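Local coordinates for protein vestitone reductase (Medicago sativa, PDB 2P4H) that reduces (3R)-vestitone stereospecifically with NADPH to an isoflavanol, the penultimate step in making the defensive phytoalexin medicarpin, at residues A60-P65 with I78-S83; A70-C75 with L105-A110; N132-D137 with E141-D146; L149-K154 with Y160-T165; E257-L262 with D307-A312. All coordinates share one frame; numbering follows the deposited sequence.

Contact 1. Residues A60-P65 with I78-S83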
# COMPACT_ATOMS: atom_id res chain seq x y z
N ALA A 60 -1.20 -18.61 10.29
CA ALA A 60 -2.54 -18.39 9.78
C ALA A 60 -2.57 -18.63 8.29
O ALA A 60 -1.52 -18.65 7.63
CB ALA A 60 -3.00 -16.96 10.09
N ASP A 61 -3.77 -18.85 7.75
CA ASP A 61 -3.94 -19.03 6.32
C ASP A 61 -5.02 -18.02 5.94
O ASP A 61 -6.10 -18.01 6.53
CB ASP A 61 -4.42 -20.44 5.97
CG ASP A 61 -4.53 -20.64 4.46
OD1 ASP A 61 -3.50 -20.93 3.82
OD2 ASP A 61 -5.64 -20.49 3.92
N LEU A 62 -4.71 -17.18 4.97
CA LEU A 62 -5.62 -16.13 4.53
C LEU A 62 -7.08 -16.54 4.33
O LEU A 62 -7.98 -15.75 4.60
CB LEU A 62 -5.11 -15.49 3.23
CG LEU A 62 -3.80 -14.70 3.32
CD1 LEU A 62 -3.40 -14.23 1.93
CD2 LEU A 62 -3.97 -13.52 4.27
N SER A 63 -7.31 -17.76 3.87
CA SER A 63 -8.67 -18.23 3.62
C SER A 63 -9.42 -18.80 4.82
O SER A 63 -10.65 -18.89 4.78
CB SER A 63 -8.66 -19.27 2.50
OG SER A 63 -8.19 -18.72 1.28
N ASN A 64 -8.71 -19.19 5.87
CA ASN A 64 -9.37 -19.76 7.05
C ASN A 64 -9.55 -18.75 8.17
O ASN A 64 -8.61 -18.45 8.91
CB ASN A 64 -8.57 -20.96 7.57
CG ASN A 64 -9.20 -21.59 8.80
OD1 ASN A 64 -10.33 -21.27 9.17
ND2 ASN A 64 -8.48 -22.51 9.43
N PRO A 65 -10.77 -18.22 8.33
CA PRO A 65 -11.05 -17.23 9.38
C PRO A 65 -10.59 -17.67 10.77
O PRO A 65 -9.99 -16.90 11.51
CB PRO A 65 -12.56 -17.06 9.30
CG PRO A 65 -12.86 -17.32 7.86
CD PRO A 65 -11.99 -18.52 7.56
N ILE A 78 -6.96 -3.92 13.19
CA ILE A 78 -6.46 -4.93 12.26
C ILE A 78 -6.10 -4.20 10.98
O ILE A 78 -6.93 -3.51 10.39
CB ILE A 78 -7.53 -6.00 11.92
CG1 ILE A 78 -7.89 -6.82 13.17
CG2 ILE A 78 -7.01 -6.93 10.83
CD1 ILE A 78 -9.08 -7.76 12.96
N PHE A 79 -4.84 -4.34 10.56
CA PHE A 79 -4.36 -3.73 9.33
C PHE A 79 -4.09 -4.89 8.38
O PHE A 79 -3.09 -5.60 8.51
CB PHE A 79 -3.07 -2.94 9.56
CG PHE A 79 -3.21 -1.76 10.49
CD1 PHE A 79 -4.46 -1.29 10.88
CD2 PHE A 79 -2.07 -1.10 10.95
CE1 PHE A 79 -4.58 -0.18 11.73
CE2 PHE A 79 -2.18 0.01 11.79
CZ PHE A 79 -3.43 0.47 12.18
N HIS A 80 -5.00 -5.10 7.43
CA HIS A 80 -4.87 -6.19 6.48
C HIS A 80 -4.14 -5.71 5.22
O HIS A 80 -4.76 -5.12 4.33
CB HIS A 80 -6.25 -6.74 6.13
CG HIS A 80 -6.21 -8.03 5.39
ND1 HIS A 80 -7.28 -8.55 4.69
CD2 HIS A 80 -5.20 -8.93 5.25
CE1 HIS A 80 -6.94 -9.70 4.15
NE2 HIS A 80 -5.68 -9.96 4.48
N THR A 81 -2.84 -5.98 5.16
CA THR A 81 -2.01 -5.56 4.03
C THR A 81 -1.61 -6.71 3.11
O THR A 81 -1.02 -6.48 2.05
CB THR A 81 -0.69 -4.91 4.51
OG1 THR A 81 0.27 -5.93 4.82
CG2 THR A 81 -0.93 -4.06 5.76
N ALA A 82 -1.94 -7.93 3.50
CA ALA A 82 -1.59 -9.11 2.72
C ALA A 82 -2.64 -9.57 1.71
O ALA A 82 -3.83 -9.32 1.87
CB ALA A 82 -1.27 -10.26 3.67
N SER A 83 -2.16 -10.25 0.67
CA SER A 83 -3.00 -10.80 -0.38
C SER A 83 -2.47 -12.18 -0.75
O SER A 83 -1.29 -12.47 -0.56
CB SER A 83 -2.99 -9.89 -1.62
OG SER A 83 -3.91 -8.82 -1.48

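Contact 2. Residues A70-C75 with L105-A110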
# COMPACT_ATOMS: atom_id res chain seq x y z
N ALA A 70 -6.56 -16.37 17.21
CA ALA A 70 -5.56 -16.02 18.21
C ALA A 70 -4.84 -14.72 17.87
O ALA A 70 -4.56 -13.91 18.75
CB ALA A 70 -4.55 -17.16 18.35
N ALA A 71 -4.54 -14.52 16.59
CA ALA A 71 -3.83 -13.33 16.15
C ALA A 71 -4.58 -12.02 16.36
O ALA A 71 -3.95 -10.97 16.54
CB ALA A 71 -3.44 -13.47 14.68
N ILE A 72 -5.91 -12.05 16.35
CA ILE A 72 -6.68 -10.83 16.54
C ILE A 72 -7.27 -10.68 17.94
O ILE A 72 -7.89 -9.66 18.25
CB ILE A 72 -7.84 -10.72 15.51
CG1 ILE A 72 -8.91 -11.78 15.79
CG2 ILE A 72 -7.29 -10.86 14.09
CD1 ILE A 72 -10.19 -11.59 14.99
N GLU A 73 -7.08 -11.70 18.77
CA GLU A 73 -7.60 -11.66 20.13
C GLU A 73 -7.06 -10.46 20.90
O GLU A 73 -5.85 -10.24 20.95
CB GLU A 73 -7.24 -12.95 20.87
CG GLU A 73 -7.70 -12.99 22.32
CD GLU A 73 -9.22 -13.01 22.45
OE1 GLU A 73 -9.71 -12.87 23.59
OE2 GLU A 73 -9.91 -13.17 21.42
N GLY A 74 -7.96 -9.68 21.48
CA GLY A 74 -7.57 -8.52 22.26
C GLY A 74 -7.04 -7.32 21.49
O GLY A 74 -6.60 -6.34 22.10
N CYS A 75 -7.07 -7.38 20.16
CA CYS A 75 -6.57 -6.27 19.34
C CYS A 75 -7.56 -5.13 19.18
O CYS A 75 -8.77 -5.34 19.08
CB CYS A 75 -6.16 -6.79 17.96
SG CYS A 75 -4.68 -7.82 17.98
N LEU A 105 -11.22 -11.53 2.61
CA LEU A 105 -12.20 -11.67 3.69
C LEU A 105 -11.85 -12.55 4.89
O LEU A 105 -12.48 -12.42 5.93
CB LEU A 105 -13.53 -12.16 3.12
CG LEU A 105 -14.21 -11.29 2.07
CD1 LEU A 105 -15.52 -11.94 1.65
CD2 LEU A 105 -14.46 -9.90 2.62
N GLY A 106 -10.87 -13.43 4.74
CA GLY A 106 -10.51 -14.33 5.83
C GLY A 106 -10.42 -13.70 7.21
O GLY A 106 -11.19 -14.04 8.13
N ILE A 107 -9.49 -12.78 7.38
CA ILE A 107 -9.31 -12.14 8.67
C ILE A 107 -10.46 -11.19 9.01
O ILE A 107 -10.74 -10.93 10.18
CB ILE A 107 -7.94 -11.42 8.74
CG1 ILE A 107 -7.69 -10.90 10.15
CG2 ILE A 107 -7.86 -10.32 7.68
CD1 ILE A 107 -6.28 -10.41 10.38
N LEU A 108 -11.16 -10.68 8.00
CA LEU A 108 -12.30 -9.81 8.25
C LEU A 108 -13.45 -10.64 8.86
O LEU A 108 -14.14 -10.19 9.77
CB LEU A 108 -12.76 -9.13 6.96
CG LEU A 108 -13.94 -8.16 7.05
CD1 LEU A 108 -13.64 -7.03 8.03
CD2 LEU A 108 -14.24 -7.60 5.67
N LYS A 109 -13.64 -11.85 8.35
CA LYS A 109 -14.68 -12.73 8.88
C LYS A 109 -14.36 -13.06 10.33
O LYS A 109 -15.26 -13.15 11.17
CB LYS A 109 -14.77 -14.01 8.05
CG LYS A 109 -15.37 -13.83 6.67
CD LYS A 109 -15.27 -15.10 5.85
CE LYS A 109 -15.90 -14.94 4.48
NZ LYS A 109 -15.73 -16.17 3.65
N ALA A 110 -13.08 -13.24 10.63
CA ALA A 110 -12.65 -13.56 11.99
C ALA A 110 -12.97 -12.41 12.94
O ALA A 110 -13.18 -12.63 14.14
CB ALA A 110 -11.15 -13.85 12.01

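Contact 3. Residues N132-D137 with E141-D146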
# COMPACT_ATOMS: atom_id res chain seq x y z
N ASN A 132 -10.98 2.24 -15.38
CA ASN A 132 -12.42 2.46 -15.49
C ASN A 132 -12.93 2.64 -16.92
O ASN A 132 -14.12 2.86 -17.13
CB ASN A 132 -12.83 3.67 -14.65
CG ASN A 132 -11.95 4.89 -14.89
OD1 ASN A 132 -10.78 4.91 -14.51
ND2 ASN A 132 -12.51 5.90 -15.55
N GLY A 133 -12.03 2.55 -17.90
CA GLY A 133 -12.44 2.69 -19.29
C GLY A 133 -12.62 4.12 -19.75
O GLY A 133 -12.75 4.38 -20.95
N LYS A 134 -12.65 5.06 -18.81
CA LYS A 134 -12.81 6.47 -19.14
C LYS A 134 -11.46 7.17 -19.10
O LYS A 134 -10.53 6.71 -18.43
CB LYS A 134 -13.79 7.12 -18.16
CG LYS A 134 -15.20 6.56 -18.25
CD LYS A 134 -16.11 7.13 -17.17
CE LYS A 134 -15.69 6.67 -15.78
NZ LYS A 134 -16.63 7.14 -14.73
N ASP A 135 -11.34 8.28 -19.82
CA ASP A 135 -10.08 9.02 -19.87
C ASP A 135 -10.06 10.19 -18.90
O ASP A 135 -9.83 11.33 -19.30
CB ASP A 135 -9.82 9.52 -21.29
CG ASP A 135 -9.81 8.41 -22.31
OD1 ASP A 135 -8.99 7.47 -22.17
OD2 ASP A 135 -10.62 8.46 -23.27
N LYS A 136 -10.29 9.91 -17.62
CA LYS A 136 -10.29 10.96 -16.60
C LYS A 136 -8.92 11.04 -15.94
O LYS A 136 -8.38 10.03 -15.48
CB LYS A 136 -11.36 10.69 -15.54
CG LYS A 136 -12.77 10.63 -16.09
CD LYS A 136 -13.82 10.84 -15.00
CE LYS A 136 -13.75 9.78 -13.92
NZ LYS A 136 -14.80 10.02 -12.88
N ASP A 137 -8.35 12.24 -15.90
CA ASP A 137 -7.03 12.43 -15.31
C ASP A 137 -7.06 12.61 -13.79
O ASP A 137 -6.01 12.60 -13.15
CB ASP A 137 -6.31 13.62 -15.96
CG ASP A 137 -7.02 14.93 -15.71
OD1 ASP A 137 -6.47 15.98 -16.09
OD2 ASP A 137 -8.13 14.91 -15.14
N GLU A 141 -12.91 8.71 -4.70
CA GLU A 141 -13.42 7.48 -4.11
C GLU A 141 -14.68 6.88 -4.73
O GLU A 141 -15.11 5.78 -4.35
CB GLU A 141 -13.61 7.68 -2.60
CG GLU A 141 -12.30 7.88 -1.82
CD GLU A 141 -11.73 9.30 -1.91
OE1 GLU A 141 -12.37 10.19 -2.50
OE2 GLU A 141 -10.62 9.52 -1.37
N SER A 142 -15.28 7.58 -5.69
CA SER A 142 -16.48 7.07 -6.35
C SER A 142 -16.10 6.28 -7.60
O SER A 142 -16.94 5.59 -8.19
CB SER A 142 -17.42 8.21 -6.75
OG SER A 142 -16.88 8.98 -7.81
N ASP A 143 -14.84 6.36 -8.00
CA ASP A 143 -14.37 5.66 -9.20
C ASP A 143 -13.90 4.24 -8.94
O ASP A 143 -13.27 3.96 -7.92
CB ASP A 143 -13.25 6.47 -9.86
CG ASP A 143 -13.74 7.79 -10.41
OD1 ASP A 143 -14.58 7.76 -11.34
OD2 ASP A 143 -13.30 8.85 -9.92
N TRP A 144 -14.21 3.35 -9.88
CA TRP A 144 -13.84 1.95 -9.80
C TRP A 144 -13.39 1.41 -11.14
O TRP A 144 -13.90 1.81 -12.18
CB TRP A 144 -15.03 1.08 -9.36
CG TRP A 144 -15.37 1.13 -7.92
CD1 TRP A 144 -16.36 1.86 -7.34
CD2 TRP A 144 -14.76 0.37 -6.88
NE1 TRP A 144 -16.41 1.60 -5.99
CE2 TRP A 144 -15.43 0.69 -5.68
CE3 TRP A 144 -13.71 -0.56 -6.84
CZ2 TRP A 144 -15.09 0.12 -4.45
CZ3 TRP A 144 -13.37 -1.13 -5.62
CH2 TRP A 144 -14.06 -0.79 -4.44
N SER A 145 -12.43 0.48 -11.11
CA SER A 145 -11.98 -0.15 -12.34
C SER A 145 -13.11 -1.05 -12.82
O SER A 145 -13.93 -1.52 -12.02
CB SER A 145 -10.72 -0.99 -12.08
OG SER A 145 -9.59 -0.16 -11.90
N ASP A 146 -13.16 -1.28 -14.13
CA ASP A 146 -14.19 -2.11 -14.76
C ASP A 146 -13.62 -3.52 -14.95
O ASP A 146 -12.79 -3.74 -15.84
CB ASP A 146 -14.56 -1.51 -16.11
CG ASP A 146 -15.77 -2.17 -16.75
OD1 ASP A 146 -15.87 -3.41 -16.69
OD2 ASP A 146 -16.61 -1.45 -17.32
O HOH W 1 -15.27 5.43 -12.54
O HOH W 2 -14.72 11.26 -10.16

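Contact 4. Residues L149-K154 with Y160-T165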
# COMPACT_ATOMS: atom_id res chain seq x y z
N LEU A 149 -14.19 -5.07 -18.44
CA LEU A 149 -13.31 -4.46 -19.43
C LEU A 149 -11.89 -5.00 -19.27
O LEU A 149 -11.20 -5.27 -20.25
CB LEU A 149 -13.30 -2.94 -19.27
CG LEU A 149 -12.58 -2.16 -20.36
CD1 LEU A 149 -13.28 -2.37 -21.70
CD2 LEU A 149 -12.55 -0.68 -20.01
N LEU A 150 -11.46 -5.16 -18.03
CA LEU A 150 -10.13 -5.68 -17.76
C LEU A 150 -9.95 -7.08 -18.32
O LEU A 150 -8.93 -7.39 -18.93
CB LEU A 150 -9.86 -5.69 -16.25
CG LEU A 150 -9.51 -4.35 -15.59
CD1 LEU A 150 -9.64 -4.47 -14.08
CD2 LEU A 150 -8.10 -3.95 -15.99
N ARG A 151 -10.96 -7.92 -18.12
CA ARG A 151 -10.92 -9.31 -18.59
C ARG A 151 -10.99 -9.48 -20.10
O ARG A 151 -10.48 -10.46 -20.64
CB ARG A 151 -12.04 -10.11 -17.93
CG ARG A 151 -11.79 -10.40 -16.46
CD ARG A 151 -13.01 -11.00 -15.79
NE ARG A 151 -12.71 -11.46 -14.44
CZ ARG A 151 -13.62 -11.71 -13.51
NH1 ARG A 151 -14.91 -11.53 -13.77
NH2 ARG A 151 -13.24 -12.14 -12.31
N SER A 152 -11.63 -8.53 -20.78
CA SER A 152 -11.76 -8.62 -22.23
C SER A 152 -10.64 -7.92 -22.98
O SER A 152 -10.05 -8.48 -23.90
CB SER A 152 -13.11 -8.05 -22.68
OG SER A 152 -13.25 -6.70 -22.28
N VAL A 153 -10.33 -6.69 -22.57
CA VAL A 153 -9.28 -5.90 -23.22
C VAL A 153 -7.88 -6.34 -22.77
O VAL A 153 -6.92 -6.26 -23.54
CB VAL A 153 -9.48 -4.40 -22.94
CG1 VAL A 153 -8.34 -3.59 -23.52
CG2 VAL A 153 -10.81 -3.95 -23.54
N LYS A 154 -7.78 -6.79 -21.53
CA LYS A 154 -6.52 -7.29 -20.97
C LYS A 154 -5.30 -6.38 -21.06
O LYS A 154 -4.25 -6.77 -21.59
CB LYS A 154 -6.19 -8.65 -21.58
CG LYS A 154 -7.22 -9.72 -21.24
CD LYS A 154 -6.86 -11.08 -21.81
CE LYS A 154 -6.92 -11.10 -23.32
NZ LYS A 154 -6.74 -12.48 -23.85
N TYR A 160 -3.75 -8.42 -11.84
CA TYR A 160 -3.60 -7.79 -10.54
C TYR A 160 -4.73 -6.79 -10.29
O TYR A 160 -5.28 -6.71 -9.20
CB TYR A 160 -2.23 -7.09 -10.46
CG TYR A 160 -1.99 -6.30 -9.19
CD1 TYR A 160 -2.23 -4.93 -9.14
CD2 TYR A 160 -1.52 -6.93 -8.03
CE1 TYR A 160 -2.00 -4.19 -7.98
CE2 TYR A 160 -1.29 -6.20 -6.86
CZ TYR A 160 -1.53 -4.84 -6.84
OH TYR A 160 -1.29 -4.12 -5.70
N ALA A 161 -5.08 -6.03 -11.33
CA ALA A 161 -6.15 -5.04 -11.20
C ALA A 161 -7.49 -5.71 -10.87
O ALA A 161 -8.24 -5.22 -10.03
CB ALA A 161 -6.26 -4.22 -12.48
N VAL A 162 -7.78 -6.82 -11.54
CA VAL A 162 -9.03 -7.53 -11.27
C VAL A 162 -9.05 -7.98 -9.82
O VAL A 162 -10.04 -7.80 -9.11
CB VAL A 162 -9.20 -8.76 -12.19
CG1 VAL A 162 -10.39 -9.59 -11.73
CG2 VAL A 162 -9.40 -8.32 -13.63
N SER A 163 -7.94 -8.57 -9.38
CA SER A 163 -7.81 -9.06 -8.01
C SER A 163 -8.08 -7.96 -6.99
O SER A 163 -8.89 -8.14 -6.08
CB SER A 163 -6.41 -9.63 -7.79
OG SER A 163 -6.27 -10.18 -6.49
N LYS A 164 -7.40 -6.83 -7.14
CA LYS A 164 -7.56 -5.71 -6.22
C LYS A 164 -8.98 -5.14 -6.22
O LYS A 164 -9.52 -4.81 -5.16
CB LYS A 164 -6.57 -4.60 -6.58
CG LYS A 164 -5.10 -5.00 -6.64
CD LYS A 164 -4.53 -5.34 -5.27
CE LYS A 164 -4.86 -6.75 -4.85
NZ LYS A 164 -4.14 -7.14 -3.61
N THR A 165 -9.57 -5.02 -7.40
CA THR A 165 -10.92 -4.47 -7.50
C THR A 165 -11.94 -5.37 -6.81
O THR A 165 -12.75 -4.90 -6.00
CB THR A 165 -11.32 -4.28 -8.98
OG1 THR A 165 -10.35 -3.43 -9.62
CG2 THR A 165 -12.69 -3.62 -9.08

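Contact 5. Residues E257-L262 with D307-A312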
# COMPACT_ATOMS: atom_id res chain seq x y z
N GLU A 257 8.77 14.00 -16.52
CA GLU A 257 9.57 15.17 -16.86
C GLU A 257 9.91 15.97 -15.60
O GLU A 257 11.03 16.47 -15.46
CB GLU A 257 8.82 16.07 -17.85
CG GLU A 257 8.54 15.43 -19.21
CD GLU A 257 7.29 14.56 -19.25
OE1 GLU A 257 6.99 14.02 -20.33
OE2 GLU A 257 6.61 14.42 -18.21
N GLU A 258 8.95 16.10 -14.69
CA GLU A 258 9.20 16.83 -13.45
C GLU A 258 10.11 15.98 -12.57
O GLU A 258 10.94 16.50 -11.82
CB GLU A 258 7.87 17.14 -12.75
CG GLU A 258 7.00 18.09 -13.56
CD GLU A 258 5.72 18.49 -12.86
OE1 GLU A 258 4.87 19.14 -13.51
OE2 GLU A 258 5.56 18.18 -11.66
N MET A 259 9.95 14.67 -12.68
CA MET A 259 10.78 13.73 -11.94
C MET A 259 12.24 13.95 -12.37
O MET A 259 13.15 14.04 -11.53
CB MET A 259 10.33 12.31 -12.29
CG MET A 259 11.07 11.18 -11.63
SD MET A 259 10.43 9.60 -12.24
CE MET A 259 9.33 9.12 -10.92
N SER A 260 12.46 14.07 -13.67
CA SER A 260 13.80 14.30 -14.21
C SER A 260 14.40 15.60 -13.68
O SER A 260 15.57 15.64 -13.29
CB SER A 260 13.75 14.36 -15.73
OG SER A 260 14.99 14.79 -16.26
N GLN A 261 13.62 16.68 -13.67
CA GLN A 261 14.14 17.95 -13.19
C GLN A 261 14.52 17.88 -11.71
O GLN A 261 15.58 18.37 -11.32
CB GLN A 261 13.12 19.07 -13.42
CG GLN A 261 12.86 19.32 -14.90
CD GLN A 261 12.00 20.54 -15.15
OE1 GLN A 261 11.01 20.77 -14.46
NE2 GLN A 261 12.36 21.32 -16.16
N LEU A 262 13.68 17.25 -10.90
CA LEU A 262 13.97 17.13 -9.48
C LEU A 262 15.22 16.30 -9.22
O LEU A 262 16.14 16.74 -8.53
CB LEU A 262 12.77 16.50 -8.75
CG LEU A 262 12.85 16.29 -7.23
CD1 LEU A 262 11.47 15.97 -6.70
CD2 LEU A 262 13.82 15.16 -6.88
N ASP A 307 11.38 14.39 -0.01
CA ASP A 307 11.65 13.47 1.10
C ASP A 307 11.48 12.03 0.65
O ASP A 307 12.28 11.16 0.97
CB ASP A 307 10.68 13.69 2.27
CG ASP A 307 10.82 15.04 2.93
OD1 ASP A 307 11.94 15.60 2.94
OD2 ASP A 307 9.81 15.53 3.47
N MET A 308 10.40 11.79 -0.09
CA MET A 308 10.09 10.45 -0.59
C MET A 308 11.22 9.88 -1.46
O MET A 308 11.67 8.76 -1.23
CB MET A 308 8.79 10.51 -1.39
CG MET A 308 8.37 9.19 -2.00
SD MET A 308 6.91 9.38 -3.03
CE MET A 308 7.54 10.47 -4.30
N PHE A 309 11.66 10.65 -2.44
CA PHE A 309 12.74 10.20 -3.31
C PHE A 309 14.05 10.06 -2.56
O PHE A 309 14.79 9.11 -2.78
CB PHE A 309 12.91 11.15 -4.50
CG PHE A 309 11.93 10.93 -5.61
CD1 PHE A 309 11.98 9.76 -6.38
CD2 PHE A 309 10.93 11.86 -5.88
CE1 PHE A 309 11.06 9.53 -7.40
CE2 PHE A 309 10.00 11.63 -6.90
CZ PHE A 309 10.06 10.47 -7.66
N ASP A 310 14.35 11.00 -1.66
CA ASP A 310 15.61 10.90 -0.93
C ASP A 310 15.67 9.70 -0.01
O ASP A 310 16.69 9.02 0.06
CB ASP A 310 15.89 12.17 -0.12
CG ASP A 310 17.33 12.23 0.35
OD1 ASP A 310 18.24 12.27 -0.51
OD2 ASP A 310 17.56 12.22 1.58
N ASP A 311 14.58 9.44 0.71
CA ASP A 311 14.56 8.30 1.61
C ASP A 311 14.75 7.00 0.84
O ASP A 311 15.49 6.12 1.27
CB ASP A 311 13.25 8.25 2.42
CG ASP A 311 13.22 9.27 3.54
OD1 ASP A 311 14.31 9.70 3.97
OD2 ASP A 311 12.12 9.64 4.01
N ALA A 312 14.10 6.89 -0.31
CA ALA A 312 14.24 5.69 -1.13
C ALA A 312 15.67 5.56 -1.67
O ALA A 312 16.27 4.49 -1.61
CB ALA A 312 13.24 5.73 -2.29

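Contact 1. Residues A60-P65 with I78-S83
Loops after strands 55-57 and 77-80 of the Rossmann-fold sheet meet here, at the carboxyl edge of the sheet, where the predicted NADP-binding glycine loop also lies. Leu62 carries the contact alone from its side. Its CG stands anti to the carbonyl carbon (chi1 -66°), which sends the two methyls across to 78-83. CD1 presses on the backbone of Ser83, 3.5 Å from Ser83 C, while CD2 reaches the edge of the His80 ring near its plane and lies 4.3 Å from Ala82 CB. The side chain of Ala82 is about 4 Å from Gly8, a predicted NADP-binding residue, which places the contact beside that loop. Leu62 is offered by a type I turn from Asp61 to Asn64, closed by Asn64 N to Asp61 O at 2.9 Å. Inside it an Asx turn forms, Ser63 N giving a 3.2 Å bond to Asp61 OD2 from above the carboxylate plane. Helix 95-111 touches the side chains of both Ser63 and His80. The CB of Ser83 points away from Leu62, and its OG is hydrogen-bonded to Lys164 NZ.

Contact 2. Residues A70-C75 with L105-A110
Ile72 holds its CG1 branch between the backbone N and the carbonyl carbon (chi1 68°), and chi2 of 170° carries CD1 straight on toward Ala110; Ile107 has its own CG1 anti to the backbone N (chi1 -173°), which swings CD1 out to meet the other branch of Ile72. The two isoleucines lie alongside, pointing opposite ways. Ile72 thus spans nearly one turn of the facing helix with its two arms. CG2 rests 3.9 Å from Ile107 CD1, with Ile107 CG1 hardly farther. CD1 takes the other end: it lies 3.9 Å from Ala110 CB and also reaches the backbone, 3.3 Å from Ala110 O. No hydrogen bond crosses, and the contact is purely apolar in its side chains. From Ile72 the backbone runs into a type II turn to Cys75, closed by Cys75 N to Ile72 O at 3.1 Å, with Gly74 at positive phi. Across from it, Ala110 is held in its helix by a bond from its N to Gly106 O of 3.2 Å. Ile72 and Ile107 both also lean on Ile78, so the three close a buried corner in which helices 69-72 and 95-111 pack with strand 77-80 of the parallel Rossmann-fold sheet. Helix 69-72 is part of the connection from strand 55-57 to strand 77-80, and helix 95-111 leads on to strand 119-125; Leu108, turned from Ile72, packs on helix 158-177.

Contact 3. Residues N132-D137 with E141-D146
The backbones of Asn132 and Ser145 run close, CA to CA 4.1 Å, and then part toward Lys136 and Asp143 so that side chains must bridge them. At the near end Asn132 CB lies 3.3 Å from Trp144 O. At the wide end Lys136 and Asp143 come from opposite directions into a salt bridge, NZ to OD1 2.7 Å, meeting the syn side of the carboxylate 19° out of its plane; a bend at chi3 (-61°) turns the lysine chain to this oxygen. Lys134 NZ stays 4.0 Å from the same OD1, joined to it by a water that donates to the carboxylate. A second water, 3.0 Å from Lys136 NZ, donates to Asp143 OD2, which also accepts from Asp140 N. With an alanine in place of Asp143, Lys136 would probably lose its salt-bridge partner, Lys134 its water-linked carboxylate, and the Asp140 amide that acceptor. The two arms flank short strand 138-139, which pairs with 288-289; beyond Asp143, Trp144 packs on helix 158-177 and makes cation-pi contacts with Arg246 and Lys169, while Asp146 caps helix 147-153 through Leu149 N.

Contact 4. Residues L149-K154 with Y160-T165
Leu150 fits closely against Ala161 and Val162, whereas Arg151 only skirts the same valine on the solvent side. The helical segments 149-153 and 160-165 run nearly antiparallel (165°), their axes 10.0 Å apart at closest approach. In the tight part Leu150 CD1 abuts Ala161 CB at 3.7 Å, and Leu150 CB meets Val162 CG2 at 3.7 Å, the leucine and valine passing flank to flank with their ends in opposite senses. The branches of Val162 divide the work: CG1, anti to the backbone N (chi1 171°), turns to the arginine, and CG2 to the leucine. The extended Arg151 chain runs roughly perpendicular to Val162, its NH2 in van der Waals contact with CG1 at 3.9 Å. A glycine in place of Val162 would probably open a gap beside Leu150 and leave the Arg151 guanidinium freer to swing. Within the second helix, Ala161 O accepts Thr165 OG1 (2.8 Å) and Thr165 N from opposite faces. Tyr160 and Lys164 have the Tyr-x-x-x-Lys spacing known from short-chain reductases and take no part in this contact, the tyrosine probably binding NADP. Helix 147-153 packs along helix 158-177, with Arg151 touching helix 95-111 at Thr97 and Leu150 touching Phe131 in a loop.

Contact 5. Residues E257-L262 with D307-A312
One residue beyond Phe309, which meets Met259 and Leu262 across the contact, the carboxylate oxygen Asp310 OD1 is gripped by two hydrogen bonds, from Tyr267 OH and Gln314 NE2. Gln314 belongs to the same helix, whereas the Tyr267 bond reaches the residue just after helix 256-266; the contact itself is apolar. Phe309 puts its CB toward the facing helix, and its ring touches Met259 at CZ and Leu262 at CD2. Met259 takes the far end of the ring: CE comes in at the edge, near the ring plane, 3.6 Å from Phe309 CZ. Its chain leaves with CG anti to the backbone N (chi1 180°) and bends only at the last torsion (chi3 -100°), which folds the methyl back toward the ring; CG itself is 4.2 Å from CZ. The methionine and phenylalanine side chains are nearly perpendicular. Leu262 is looser, its CD1 approaching Phe309 CD2 obliquely at 4.2 Å. Leu262 also touches Ile305 and Glu306 at the start of the other helix. Helices 256-266 and 305-319 pack beside the mixed sheet containing strand 219-226, separate from the seven-stranded parallel sheet: Met259 rests on Phe222 and Phe309 on Met224, while Met308 and Ala312 pack on strand 189-191.

In the fold
Contacts 1 and 2 are neighbours, centres 8 Å apart; they lie on the same side of the chain's centre and touch where Ile78 CG2 meets Ile107 CD1 at 3.6 Å. Contacts 3 and 4 form a second pair, centres 13 Å apart, in touch where Gly133 CA meets Leu149 CD2 at 3.4 Å. The bond from Ser83 OG to Lys164 NZ, 2.7 Å, joins contact 1 to contact 4 near the probable NADP site, to which Gly8 (predicted) and Tyr160 (by similarity) belong. Contact 5 lies across the chain's centre from contacts 1 and 2, its centre about 34 and 38 Å from theirs; still, the Phe309 side chain is only about 12 Å from that of Phe12 in the predicted cofactor loop.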